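PDB 6I28: ORF98 PTP-2 from Cydia pomonella granulosis virus, which probably removes phosphate from phosphotyrosine and from phosphoserine or phosphothreonine of protein substrates, as dual-specificity phosphatases do, MAP kinases perhaps among them. Local coordinates for residues 48-53 and 62-67; 76-81 and 144-149; 114-119 and 138-143. All coordinates share one frame; numbering follows the deposited sequence.

How the contacts relate
The three contacts lie within one dual-specificity phosphatase catalytic domain. Contact 1 joins a helix to an outermost strand of the mixed sheet; its centre is 20 Å from those of contacts 2 and 3. Contacts 1 and 2 touch nonetheless, Val67 CG1 lying 3.8 Å from Asn81 ND2, because strand 64-68 leads on to helix 77-80. Contacts 2 and 3 are closer, with centres 12 Å apart, and they meet where Val147 CG2 packs 3.7 Å from Pro142 O; helix 110-123, which follows the phosphate-binding loop in this family, supplies one side of contact 3 and packs on Leu78 and Phe146 of contact 2. A bound calcium ion is about 8 Å from the Phe146 side chain and about 11 Å from that of Pro142.

Contact 1 (48-53 and 62-67); sequences SDVAPI and GDHLHV
Val50 sits squarely over one face of the His66 imidazole, with CB 3.8 Å from the ring centroid and only 9° off the ring normal, a well-formed CH-pi contact. The two side chains slide past each other in opposite directions, so that the branched valine spreads over the flat ring. Its CG1, lodged between the backbone N and the carbonyl carbon (chi1 83°), comes down to 3.5 Å from His66 ND1, while CG2 rests near CG and CD2. Beta-branching suits this place, since three carbons meet the ring at once.

His64, two residues earlier and on the same side of strand 64-67, is met differently. Ile53 crosses it at about a right angle, and Ile53 CG2 reaches the ring edge, in plane, 3.8 Å from His64 CE1. Leu65, between the histidines, points the other way and packs on helix 82-95.

The turn that leads from Val50 into the helix carrying Ile53 is held by a capping bond: Ala51 N donates to Asp49 OD1 at 3.2 Å, from above the carboxylate plane. Helix 51-57 is the connection of a beta-alpha-beta crossover between parallel strands 41-46 and 64-68.

The imidazoles thus have two roles. The face of one ring and the edge of the other meet the aliphatic side chains of Val50 and Ile53, whereas His64 NE2 hydrogen-bonds to Ser44 OG and His66 NE2 makes a weak bond to Ile46 O. Across the contact itself the attraction is dispersive, and the polar bonds that steady the rings go to the neighbouring strand 41-46.

Contact 2 (76-81 and 144-149); sequences GALADN and EHFVEL
Leu78 and Ala79, neighbours on a single short helical turn, carry all the packing of 76-81 against helix 144-149, each on a partner of its own. The turn starts at Gly76, the N-cap of helix 77-80, whose carbonyl O accepts the amide of Asp80 N at 2.6 Å. Ala77 follows with its small side chain against Cys69, on a side that does not meet the other helix.

Leu78 is the buried member. Its CG lies opposite the backbone N (chi1 178°) and CD2 continues the extended line, reaching the Phe146 ring 3.9 Å from CE1 and slightly farther from CZ. The side chains cross at about a right angle, and the methyl approaches the ring obliquely. The phenyl is long enough to come in from a CB that does not itself point at Leu78. Above one face of that ring, toward its rim, stands His145 NE2.

Arg110 and Thr113 of helix 110-123 also touch Phe146, and Thr113 touches Leu78 as well. In dual-specificity phosphatases this helix follows the HCxxGxxR phosphate-binding loop, so the aromatic ring packs close to the start of the helix behind that loop.

Within the two segments the backbones come nearest at Ala79, with 7.2 Å between its CA and Leu149 CA. A single methyl suits so close an approach: Ala79 CB lies 3.6 Å from Leu149 CD1, and Leu149 CD2 is near as well, both leucine methyls facing the one alanine methyl.

Beyond exposed Asp80, Asn81 ends the turn and directly precedes helix 82-95. Its ND2 folds back to Ala77 O at 2.7 Å, nearly straight at 171°, with the acceptor in the plane of the amide.

Contact 3 (114-119 and 138-143); sequences LAIYYI and RAVHPS
Ile116 meets Pro142 and Val140 by apolar packing alone, through the end of one long side chain. Ile116 CD1 lies 4.0 Å from Pro142 CG, and the two side chains cross at about a right angle. The same methyl is 4.5 Å from Val140 CG2, a looser approach. Isoleucine serves because its CG1 branch runs fully extended: CG1 lies opposite the carbonyl carbon, and chi2 of 178° then carries CD1 outward, slanting back toward the N-terminal end of the helix, bridging backbones whose nearest CA atoms, those of Ile116 and Pro142, are still 9.5 Å apart. All three residues are buried, and Val140 and Pro142 each present only carbon to Ile116. The proline ring offers a compact hydrocarbon block where the chain is not helical, and the valine adds a beta-branched neighbour two residues before it. His141, between them, points away from the helix, so the alternation of an extended chain separates the apolar side from the exposed one.

Hydrogen bonding belongs to each segment's own surroundings. In 114-119 the regular helical bonds Tyr118 N to Leu114 O (2.9 Å) and Ile119 N to Ala115 O (3.0 Å) fix the turn from which Ile116 projects. The loop 138-143 is tied down by backbone bonding of His141 with Val108 and by Arg138, whose NE and NH2 reach Gly107 O and Ala106 O in the phosphate-binding loop, with a salt bridge from NH2 to Asp10. At its far end Ser143 OG bonds to Asp71 and Ser109.

Ile116 thus sits on helix 110-123, facing the connection between helices 127-137 and 144-151. Tyr127 of the former touches both Ile116 and Pro142, and Phe131 lies on Val140, while Ala115 turns to strand 18-21 and Leu114 to helix 82-95.

Contact 1 (48-53 and 62-67)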
# COMPACT_ATOMS: atom_id res chain seq x y z
N SER A 48 -8.68 -0.43 13.50
CA SER A 48 -9.88 0.21 14.01
C SER A 48 -11.08 -0.18 13.15
O SER A 48 -10.96 -0.98 12.22
CB SER A 48 -9.69 1.73 14.05
OG SER A 48 -9.38 2.32 12.79
N ASP A 49 -12.24 0.39 13.46
CA ASP A 49 -13.47 0.06 12.73
C ASP A 49 -13.47 0.72 11.36
O ASP A 49 -13.30 1.94 11.26
CB ASP A 49 -14.68 0.53 13.54
CG ASP A 49 -15.98 -0.06 13.04
OD1 ASP A 49 -15.99 -0.73 11.99
OD2 ASP A 49 -17.01 0.17 13.73
N VAL A 50 -13.68 -0.08 10.30
CA VAL A 50 -13.67 0.46 8.94
C VAL A 50 -15.05 0.84 8.38
O VAL A 50 -15.12 1.63 7.42
CB VAL A 50 -13.03 -0.53 7.94
CG1 VAL A 50 -14.04 -1.59 7.47
CG2 VAL A 50 -12.44 0.20 6.72
N ALA A 51 -16.14 0.32 8.96
CA ALA A 51 -17.46 0.57 8.40
C ALA A 51 -17.78 2.06 8.27
O ALA A 51 -18.42 2.45 7.27
CB ALA A 51 -18.52 -0.13 9.26
N PRO A 52 -17.38 2.92 9.20
CA PRO A 52 -17.62 4.36 9.01
C PRO A 52 -16.87 4.93 7.84
O PRO A 52 -17.38 5.83 7.14
CB PRO A 52 -17.13 4.97 10.33
CG PRO A 52 -17.23 3.80 11.35
CD PRO A 52 -16.92 2.57 10.56
N ILE A 53 -15.64 4.48 7.61
CA ILE A 53 -14.89 4.97 6.46
C ILE A 53 -15.57 4.49 5.18
O ILE A 53 -15.73 5.27 4.23
CB ILE A 53 -13.42 4.52 6.51
CG1 ILE A 53 -12.77 5.04 7.78
CG2 ILE A 53 -12.69 5.07 5.32
CD1 ILE A 53 -11.37 4.55 7.95
N GLY A 62 -16.76 -3.30 -4.29
CA GLY A 62 -15.55 -3.83 -4.80
C GLY A 62 -14.44 -2.83 -4.88
O GLY A 62 -13.30 -3.23 -5.05
N ASP A 63 -14.75 -1.54 -4.78
CA ASP A 63 -13.73 -0.50 -4.87
C ASP A 63 -13.23 -0.05 -3.52
O ASP A 63 -12.32 0.81 -3.46
CB ASP A 63 -14.21 0.71 -5.67
CG ASP A 63 -14.39 0.41 -7.15
OD1 ASP A 63 -13.81 -0.57 -7.65
OD2 ASP A 63 -15.16 1.13 -7.80
N HIS A 64 -13.64 -0.71 -2.45
CA HIS A 64 -13.10 -0.42 -1.12
C HIS A 64 -12.84 -1.74 -0.41
O HIS A 64 -13.77 -2.49 -0.11
CB HIS A 64 -14.05 0.45 -0.31
CG HIS A 64 -13.43 1.03 0.91
ND1 HIS A 64 -13.98 2.10 1.59
CD2 HIS A 64 -12.30 0.69 1.58
CE1 HIS A 64 -13.20 2.39 2.62
NE2 HIS A 64 -12.18 1.55 2.64
N LEU A 65 -11.57 -2.03 -0.20
CA LEU A 65 -11.06 -3.22 0.44
C LEU A 65 -10.49 -2.88 1.81
O LEU A 65 -9.72 -1.93 1.95
CB LEU A 65 -9.95 -3.84 -0.40
CG LEU A 65 -9.29 -5.14 0.06
CD1 LEU A 65 -10.42 -6.14 0.20
CD2 LEU A 65 -8.24 -5.67 -0.89
N HIS A 66 -10.77 -3.71 2.78
CA HIS A 66 -10.27 -3.60 4.14
C HIS A 66 -9.57 -4.89 4.52
O HIS A 66 -10.14 -5.97 4.35
CB HIS A 66 -11.43 -3.33 5.13
CG HIS A 66 -11.04 -3.43 6.57
ND1 HIS A 66 -11.71 -4.22 7.48
CD2 HIS A 66 -10.02 -2.85 7.26
CE1 HIS A 66 -11.14 -4.11 8.67
NE2 HIS A 66 -10.11 -3.30 8.56
N VAL A 67 -8.37 -4.80 5.09
CA VAL A 67 -7.76 -5.89 5.83
C VAL A 67 -7.50 -5.42 7.26
O VAL A 67 -6.78 -4.43 7.46
CB VAL A 67 -6.43 -6.37 5.19
CG1 VAL A 67 -5.82 -7.43 6.08
CG2 VAL A 67 -6.64 -6.93 3.80

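Contact 2 (76-81 and 144-149)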
# COMPACT_ATOMS: atom_id res chain seq x y z
N GLY A 76 0.62 -11.23 11.94
CA GLY A 76 0.96 -11.59 10.58
C GLY A 76 -0.10 -11.26 9.54
O GLY A 76 0.05 -11.69 8.39
N ALA A 77 -1.14 -10.48 9.89
CA ALA A 77 -2.29 -10.35 8.97
C ALA A 77 -1.94 -9.65 7.66
O ALA A 77 -2.47 -10.01 6.59
CB ALA A 77 -3.43 -9.60 9.64
N LEU A 78 -1.08 -8.63 7.70
CA LEU A 78 -0.68 -8.00 6.45
C LEU A 78 0.12 -8.97 5.60
O LEU A 78 -0.15 -9.16 4.40
CB LEU A 78 0.11 -6.73 6.73
CG LEU A 78 0.57 -6.06 5.44
CD1 LEU A 78 -0.49 -5.87 4.42
CD2 LEU A 78 1.15 -4.74 5.76
N ALA A 79 1.08 -9.66 6.23
CA ALA A 79 1.87 -10.68 5.53
C ALA A 79 0.98 -11.79 5.01
O ALA A 79 1.16 -12.28 3.87
CB ALA A 79 2.92 -11.24 6.49
N ASP A 80 0.01 -12.22 5.83
CA ASP A 80 -0.91 -13.27 5.44
C ASP A 80 -1.71 -12.90 4.19
O ASP A 80 -2.16 -13.80 3.46
CB ASP A 80 -1.87 -13.55 6.56
CG ASP A 80 -1.24 -14.37 7.68
OD1 ASP A 80 -0.11 -14.93 7.53
OD2 ASP A 80 -1.90 -14.44 8.74
N ASN A 81 -1.97 -11.60 3.98
CA ASN A 81 -2.82 -11.10 2.92
C ASN A 81 -2.03 -10.41 1.80
O ASN A 81 -2.63 -9.82 0.90
CB ASN A 81 -3.82 -10.14 3.54
CG ASN A 81 -4.91 -10.86 4.28
OD1 ASN A 81 -5.88 -11.28 3.66
ND2 ASN A 81 -4.76 -11.02 5.60
N GLU A 144 10.46 -2.51 11.46
CA GLU A 144 11.51 -3.45 11.11
C GLU A 144 10.95 -4.77 10.58
O GLU A 144 11.48 -5.33 9.61
CB GLU A 144 12.41 -3.73 12.32
CG GLU A 144 13.61 -2.81 12.40
CD GLU A 144 14.58 -3.20 13.52
OE1 GLU A 144 15.01 -2.29 14.27
OE2 GLU A 144 14.91 -4.41 13.63
N HIS A 145 9.89 -5.29 11.20
CA HIS A 145 9.39 -6.59 10.73
C HIS A 145 8.75 -6.49 9.34
O HIS A 145 8.73 -7.48 8.60
CB HIS A 145 8.41 -7.21 11.73
CG HIS A 145 7.09 -6.52 11.83
ND1 HIS A 145 6.93 -5.32 12.50
CD2 HIS A 145 5.87 -6.88 11.40
CE1 HIS A 145 5.66 -4.96 12.45
NE2 HIS A 145 4.99 -5.88 11.77
N PHE A 146 8.22 -5.33 8.97
CA PHE A 146 7.75 -5.17 7.59
C PHE A 146 8.94 -5.09 6.62
O PHE A 146 8.84 -5.56 5.49
CB PHE A 146 6.88 -3.93 7.41
CG PHE A 146 5.55 -4.03 8.08
CD1 PHE A 146 4.82 -5.22 8.06
CD2 PHE A 146 4.99 -2.93 8.67
CE1 PHE A 146 3.62 -5.29 8.73
CE2 PHE A 146 3.74 -3.01 9.30
CZ PHE A 146 3.06 -4.19 9.29
N VAL A 147 10.05 -4.47 7.05
CA VAL A 147 11.26 -4.45 6.22
C VAL A 147 11.75 -5.86 5.96
O VAL A 147 12.10 -6.22 4.83
CB VAL A 147 12.34 -3.58 6.88
CG1 VAL A 147 13.67 -3.73 6.11
CG2 VAL A 147 11.92 -2.12 6.94
N GLU A 148 11.78 -6.70 6.99
CA GLU A 148 12.21 -8.08 6.77
C GLU A 148 11.19 -8.84 5.91
O GLU A 148 11.57 -9.67 5.09
CB GLU A 148 12.46 -8.79 8.10
CG GLU A 148 13.66 -8.26 8.87
CD GLU A 148 14.98 -8.26 8.07
OE1 GLU A 148 15.34 -9.32 7.46
OE2 GLU A 148 15.67 -7.20 8.04
N LEU A 149 9.90 -8.56 6.06
CA LEU A 149 8.89 -9.21 5.23
C LEU A 149 9.16 -8.98 3.76
O LEU A 149 9.15 -9.92 2.95
CB LEU A 149 7.50 -8.71 5.60
CG LEU A 149 6.33 -9.02 4.68
CD1 LEU A 149 6.00 -10.45 4.75
CD2 LEU A 149 5.10 -8.23 5.09

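Contact 3 (114-119 and 138-143)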
# COMPACT_ATOMS: atom_id res chain seq x y z
N LEU A 114 2.73 -1.93 1.84
CA LEU A 114 2.07 -2.45 0.64
C LEU A 114 2.43 -1.68 -0.62
O LEU A 114 2.58 -2.30 -1.69
CB LEU A 114 0.55 -2.47 0.83
CG LEU A 114 -0.34 -2.98 -0.31
CD1 LEU A 114 0.05 -4.38 -0.70
CD2 LEU A 114 -1.83 -2.90 0.07
N ALA A 115 2.51 -0.35 -0.54
CA ALA A 115 2.91 0.45 -1.70
C ALA A 115 4.30 0.05 -2.18
O ALA A 115 4.51 -0.16 -3.39
CB ALA A 115 2.84 1.92 -1.36
N ILE A 116 5.23 -0.12 -1.25
CA ILE A 116 6.61 -0.45 -1.61
C ILE A 116 6.62 -1.81 -2.27
O ILE A 116 7.31 -2.02 -3.27
CB ILE A 116 7.52 -0.39 -0.37
CG1 ILE A 116 7.74 1.05 0.12
CG2 ILE A 116 8.89 -1.09 -0.63
CD1 ILE A 116 8.61 1.22 1.39
N TYR A 117 5.83 -2.75 -1.75
CA TYR A 117 5.83 -4.10 -2.30
C TYR A 117 5.22 -4.11 -3.70
O TYR A 117 5.74 -4.78 -4.61
CB TYR A 117 5.01 -5.03 -1.40
CG TYR A 117 4.94 -6.45 -1.96
CD1 TYR A 117 6.04 -7.19 -2.19
CD2 TYR A 117 3.72 -7.02 -2.25
CE1 TYR A 117 5.98 -8.50 -2.70
CE2 TYR A 117 3.60 -8.31 -2.76
CZ TYR A 117 4.72 -9.06 -2.99
OH TYR A 117 4.66 -10.35 -3.50
N TYR A 118 4.11 -3.39 -3.89
CA TYR A 118 3.59 -3.24 -5.22
C TYR A 118 4.61 -2.72 -6.20
O TYR A 118 4.71 -3.25 -7.31
CB TYR A 118 2.33 -2.37 -5.23
CG TYR A 118 1.70 -2.30 -6.58
CD1 TYR A 118 0.86 -3.33 -6.99
CD2 TYR A 118 1.96 -1.27 -7.49
CE1 TYR A 118 0.29 -3.34 -8.20
CE2 TYR A 118 1.32 -1.27 -8.75
CZ TYR A 118 0.52 -2.33 -9.10
OH TYR A 118 -0.12 -2.43 -10.32
N ILE A 119 5.45 -1.75 -5.79
CA ILE A 119 6.46 -1.22 -6.71
C ILE A 119 7.62 -2.20 -6.91
O ILE A 119 8.11 -2.36 -8.03
CB ILE A 119 6.91 0.16 -6.15
CG1 ILE A 119 5.75 1.18 -6.30
CG2 ILE A 119 8.20 0.67 -6.81
CD1 ILE A 119 6.06 2.54 -5.76
N ARG A 138 7.16 10.71 -0.16
CA ARG A 138 6.54 10.80 1.16
C ARG A 138 7.50 10.12 2.12
O ARG A 138 7.86 8.95 1.90
CB ARG A 138 5.20 10.10 1.21
CG ARG A 138 4.48 10.15 2.61
CD ARG A 138 3.19 9.36 2.57
NE ARG A 138 2.48 9.34 3.86
CZ ARG A 138 1.72 10.34 4.34
NH1 ARG A 138 1.56 11.45 3.63
NH2 ARG A 138 1.12 10.23 5.53
N ALA A 139 7.92 10.83 3.16
CA ALA A 139 8.78 10.23 4.18
C ALA A 139 8.03 9.06 4.81
O ALA A 139 7.04 9.28 5.51
CB ALA A 139 9.18 11.25 5.23
N VAL A 140 8.47 7.84 4.57
CA VAL A 140 7.87 6.65 5.16
C VAL A 140 8.93 5.95 6.00
O VAL A 140 10.13 6.22 5.87
CB VAL A 140 7.30 5.71 4.07
CG1 VAL A 140 6.20 6.40 3.33
CG2 VAL A 140 8.45 5.34 3.10
N HIS A 141 8.47 5.07 6.88
CA HIS A 141 9.36 4.37 7.80
C HIS A 141 8.72 3.05 8.22
O HIS A 141 8.15 2.95 9.31
CB HIS A 141 9.67 5.23 9.03
CG HIS A 141 10.85 4.76 9.82
ND1 HIS A 141 10.78 4.41 11.15
CD2 HIS A 141 12.14 4.55 9.45
CE1 HIS A 141 11.97 4.03 11.58
NE2 HIS A 141 12.82 4.12 10.57
N PRO A 142 8.79 2.02 7.38
CA PRO A 142 8.19 0.74 7.73
C PRO A 142 8.84 0.15 8.96
O PRO A 142 10.07 0.20 9.14
CB PRO A 142 8.43 -0.13 6.48
CG PRO A 142 8.61 0.86 5.37
CD PRO A 142 9.34 2.02 6.01
N SER A 143 8.02 -0.40 9.84
CA SER A 143 8.56 -1.09 10.99
C SER A 143 9.53 -2.19 10.56
O SER A 143 9.40 -2.77 9.48
CB SER A 143 7.44 -1.70 11.82
OG SER A 143 6.44 -0.73 12.09